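Local coordinates for hypothetical protein (Staphylococcus aureus subsp. aureus, PDB 2IL5) that is of unknown function but belongs to the Activator of Hsp90 ATPase homolog 1-like family, whose Bet v 1-like fold often encloses a ligand pocket, at residues H13-I18 and L121-S126. Residues are numbered along the deposited sequence; the frame is centred on the assembly and turned at random.
Sequences HVEVEI and LFYYRS
V14, V16 and I18 pair with S126, Y124 and F122 through six antiparallel backbone hydrogen bonds, two to each pair. V16 N reaches Y124 O at 2.8 Å and Y124 N reaches V16 O at 2.9 Å. Between them E15 and E17 form non-hydrogen-bonded pairs with R125 and Y123, where CA-H...O contacts fill in, among them E15 CA to Y124 O at 3.1 Å. On the face with E15, Y123 OH lies 2.4 Å from E15 OE2, a doubtfully short distance for what is probably a hydrogen bond from the hydroxyl. OE2 lies in the plane of the phenol ring at its edge, the carboxylate turned 78° against it. R125 NH1 donates to the same Y123 OH over 3.0 Å, the oxygen lying close to the guanidinium plane; the phenol oxygen probably stands between acid and base, which do not touch. The bend at chi3 (51°) of R125 turns the guanidinium back toward Y123, while R125 CD sits over one face of the H13 ring, 3.7 Å from its centroid, a CH-pi contact. Strand 12-22 is an outermost strand of the antiparallel sheet that wraps helix 136-166 in this Bet v 1-like, helix-grip fold. The face with V14, V16 and I18 turns to that helix. On it V16 CG1 touches the edge of the F122 ring at CE2 (4.1 Å), and V16 CB lies 4.0 Å from Y124 CD2. Behind them F158 meets F122 edge-to-face, while F154 meets it with planes about 55° apart and Y124 edge-to-face. The hydroxyls of Y124 and S126 both bond Y146 and the D104 carboxylate.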
ATOM      1  N   HIS A  13     -15.940  -5.065   5.214  1.00 41.06           N
ATOM      2  CA  HIS A  13     -14.626  -4.916   4.649  1.00 40.81           C
ATOM      3  C   HIS A  13     -14.643  -5.171   3.154  1.00 40.12           C
ATOM      4  O   HIS A  13     -15.359  -6.029   2.682  1.00 39.97           O
ATOM      5  CB  HIS A  13     -13.669  -5.927   5.288  1.00 41.05           C
ATOM      6  CG  HIS A  13     -13.410  -5.689   6.750  1.00 44.24           C
ATOM      7  ND1 HIS A  13     -12.525  -4.732   7.209  1.00 47.67           N
ATOM      8  CD2 HIS A  13     -13.872  -6.325   7.852  1.00 48.19           C
ATOM      9  CE1 HIS A  13     -12.487  -4.765   8.529  1.00 47.08           C
ATOM     10  NE2 HIS A  13     -13.288  -5.727   8.943  1.00 49.12           N
ATOM     11  N   VAL A  14     -13.851  -4.422   2.400  1.00 40.02           N
ATOM     12  CA  VAL A  14     -13.416  -4.956   1.136  1.00 40.10           C
ATOM     13  C   VAL A  14     -11.976  -5.477   1.276  1.00 39.82           C
ATOM     14  O   VAL A  14     -11.174  -4.941   2.051  1.00 39.40           O
ATOM     15  CB  VAL A  14     -13.636  -4.021  -0.086  1.00 39.95           C
ATOM     16  CG1 VAL A  14     -15.089  -3.498  -0.113  1.00 40.63           C
ATOM     17  CG2 VAL A  14     -12.690  -2.914  -0.094  1.00 40.94           C
ATOM     18  N   GLU A  15     -11.693  -6.518   0.492  1.00 39.40           N
ATOM     19  CA  GLU A  15     -10.417  -7.131   0.437  1.00 40.22           C
ATOM     20  C   GLU A  15      -9.864  -7.136  -0.970  1.00 41.25           C
ATOM     21  O   GLU A  15     -10.540  -7.533  -1.914  1.00 41.87           O
ATOM     22  CB  GLU A  15     -10.502  -8.554   1.016  1.00 38.94           C
ATOM     23  CG  GLU A  15     -10.905  -8.513   2.469  1.00 37.27           C
ATOM     24  CD  GLU A  15     -11.143  -9.858   3.067  1.00 39.30           C
ATOM     25  OE1 GLU A  15     -12.144 -10.500   2.722  1.00 39.85           O
ATOM     26  OE2 GLU A  15     -10.331 -10.287   3.914  1.00 39.91           O
ATOM     27  N   VAL A  16      -8.605  -6.731  -1.083  1.00 41.40           N
ATOM     28  CA  VAL A  16      -7.904  -6.704  -2.343  1.00 41.74           C
ATOM     29  C   VAL A  16      -6.763  -7.720  -2.281  1.00 43.09           C
ATOM     30  O   VAL A  16      -6.002  -7.757  -1.332  1.00 42.77           O
ATOM     31  CB  VAL A  16      -7.459  -5.224  -2.701  1.00 41.36           C
ATOM     32  CG1 VAL A  16      -6.480  -5.187  -3.848  1.00 40.46           C
ATOM     33  CG2 VAL A  16      -8.721  -4.349  -3.032  1.00 39.26           C
ATOM     34  N   GLU A  17      -6.680  -8.569  -3.300  1.00 44.92           N
ATOM     35  CA  GLU A  17      -5.655  -9.587  -3.362  1.00 45.71           C
ATOM     36  C   GLU A  17      -4.959  -9.418  -4.677  1.00 45.98           C
ATOM     37  O   GLU A  17      -5.585  -9.516  -5.723  1.00 45.27           O
ATOM     38  CB  GLU A  17      -6.262 -10.984  -3.245  1.00 45.64           C
ATOM     39  CG  GLU A  17      -6.807 -11.282  -1.837  1.00 46.48           C
ATOM     40  CD  GLU A  17      -7.445 -12.637  -1.760  1.00 45.84           C
ATOM     41  OE1 GLU A  17      -8.518 -12.812  -2.380  1.00 49.14           O
ATOM     42  OE2 GLU A  17      -6.879 -13.530  -1.092  1.00 45.47           O
ATOM     43  N   ILE A  18      -3.665  -9.141  -4.616  1.00 46.12           N
ATOM     44  CA  ILE A  18      -2.869  -8.938  -5.830  1.00 46.21           C
ATOM     45  C   ILE A  18      -1.614  -9.817  -5.834  1.00 46.78           C
ATOM     46  O   ILE A  18      -0.880  -9.863  -4.853  1.00 46.75           O
ATOM     47  CB  ILE A  18      -2.499  -7.426  -6.069  1.00 46.18           C
ATOM     48  CG1 ILE A  18      -3.772  -6.583  -6.305  1.00 44.49           C
ATOM     49  CG2 ILE A  18      -1.503  -7.307  -7.243  1.00 45.05           C
ATOM     50  CD1 ILE A  18      -3.547  -5.088  -6.499  1.00 40.33           C
ATOM     51  N   LEU A 121       2.911 -11.403  -3.113  1.00 44.28           N
ATOM     52  CA  LEU A 121       1.525 -11.613  -2.751  1.00 43.73           C
ATOM     53  C   LEU A 121       1.036 -10.524  -1.756  1.00 43.72           C
ATOM     54  O   LEU A 121       1.465 -10.431  -0.585  1.00 42.67           O
ATOM     55  CB  LEU A 121       1.306 -13.031  -2.233  1.00 43.71           C
ATOM     56  CG  LEU A 121       1.773 -14.160  -3.174  1.00 45.29           C
ATOM     57  CD1 LEU A 121       1.866 -15.500  -2.446  1.00 45.33           C
ATOM     58  CD2 LEU A 121       0.846 -14.251  -4.394  1.00 47.24           C
ATOM     59  N   PHE A 122       0.144  -9.695  -2.280  1.00 43.01           N
ATOM     60  CA  PHE A 122      -0.335  -8.520  -1.578  1.00 43.61           C
ATOM     61  C   PHE A 122      -1.780  -8.718  -1.148  1.00 42.83           C
ATOM     62  O   PHE A 122      -2.631  -9.058  -1.973  1.00 42.91           O
ATOM     63  CB  PHE A 122      -0.157  -7.261  -2.490  1.00 42.06           C
ATOM     64  CG  PHE A 122      -0.881  -6.003  -1.983  1.00 42.97           C
ATOM     65  CD1 PHE A 122      -0.267  -5.148  -1.064  1.00 39.63           C
ATOM     66  CD2 PHE A 122      -2.172  -5.662  -2.475  1.00 40.85           C
ATOM     67  CE1 PHE A 122      -0.914  -3.986  -0.655  1.00 40.40           C
ATOM     68  CE2 PHE A 122      -2.845  -4.513  -2.061  1.00 37.57           C
ATOM     69  CZ  PHE A 122      -2.218  -3.658  -1.170  1.00 37.77           C
ATOM     70  N   TYR A 123      -2.052  -8.478   0.130  1.00 42.91           N
ATOM     71  CA  TYR A 123      -3.417  -8.503   0.660  1.00 42.54           C
ATOM     72  C   TYR A 123      -3.744  -7.161   1.307  1.00 42.34           C
ATOM     73  O   TYR A 123      -2.927  -6.644   2.025  1.00 42.98           O
ATOM     74  CB  TYR A 123      -3.537  -9.611   1.717  1.00 41.84           C
ATOM     75  CG  TYR A 123      -4.802  -9.520   2.548  1.00 42.53           C
ATOM     76  CD1 TYR A 123      -6.004 -10.019   2.076  1.00 44.19           C
ATOM     77  CD2 TYR A 123      -4.790  -8.930   3.821  1.00 43.61           C
ATOM     78  CE1 TYR A 123      -7.195  -9.970   2.866  1.00 43.58           C
ATOM     79  CE2 TYR A 123      -5.941  -8.884   4.606  1.00 41.25           C
ATOM     80  CZ  TYR A 123      -7.157  -9.412   4.112  1.00 41.17           C
ATOM     81  OH  TYR A 123      -8.320  -9.329   4.857  1.00 39.73           O
ATOM     82  N   TYR A 124      -4.934  -6.624   1.073  1.00 42.17           N
ATOM     83  CA  TYR A 124      -5.361  -5.385   1.673  1.00 42.77           C
ATOM     84  C   TYR A 124      -6.795  -5.504   2.155  1.00 43.64           C
ATOM     85  O   TYR A 124      -7.649  -6.045   1.435  1.00 43.37           O
ATOM     86  CB  TYR A 124      -5.250  -4.282   0.641  1.00 42.39           C
ATOM     87  CG  TYR A 124      -5.929  -2.939   0.915  1.00 43.43           C
ATOM     88  CD1 TYR A 124      -5.297  -1.937   1.663  1.00 43.75           C
ATOM     89  CD2 TYR A 124      -7.191  -2.649   0.349  1.00 45.01           C
ATOM     90  CE1 TYR A 124      -5.888  -0.668   1.847  1.00 41.24           C
ATOM     91  CE2 TYR A 124      -7.820  -1.406   0.554  1.00 42.38           C
ATOM     92  CZ  TYR A 124      -7.165  -0.419   1.278  1.00 46.34           C
ATOM     93  OH  TYR A 124      -7.813   0.796   1.457  1.00 46.12           O
ATOM     94  N   ARG A 125      -7.046  -4.979   3.355  1.00 43.61           N
ATOM     95  CA  ARG A 125      -8.386  -4.959   3.950  1.00 44.23           C
ATOM     96  C   ARG A 125      -8.776  -3.531   4.355  1.00 44.66           C
ATOM     97  O   ARG A 125      -8.005  -2.835   5.013  1.00 44.46           O
ATOM     98  CB  ARG A 125      -8.454  -5.877   5.141  1.00 42.67           C
ATOM     99  CG  ARG A 125      -9.877  -6.148   5.527  1.00 46.18           C
ATOM    100  CD  ARG A 125     -10.047  -7.065   6.700  1.00 43.03           C
ATOM    101  NE  ARG A 125      -9.290  -6.751   7.901  1.00 45.17           N
ATOM    102  CZ  ARG A 125      -8.201  -7.424   8.313  1.00 49.39           C
ATOM    103  NH1 ARG A 125      -7.648  -8.396   7.583  1.00 51.25           N
ATOM    104  NH2 ARG A 125      -7.624  -7.099   9.444  1.00 50.10           N
ATOM    105  N   SER A 126      -9.957  -3.095   3.935  1.00 44.99           N
ATOM    106  CA  SER A 126     -10.439  -1.763   4.283  1.00 47.57           C
ATOM    107  C   SER A 126     -11.919  -1.763   4.608  1.00 48.00           C
ATOM    108  O   SER A 126     -12.692  -2.368   3.895  1.00 48.59           O
ATOM    109  CB  SER A 126     -10.224  -0.789   3.121  1.00 47.90           C
ATOM    110  OG  SER A 126     -10.635   0.510   3.521  1.00 49.88           O
TER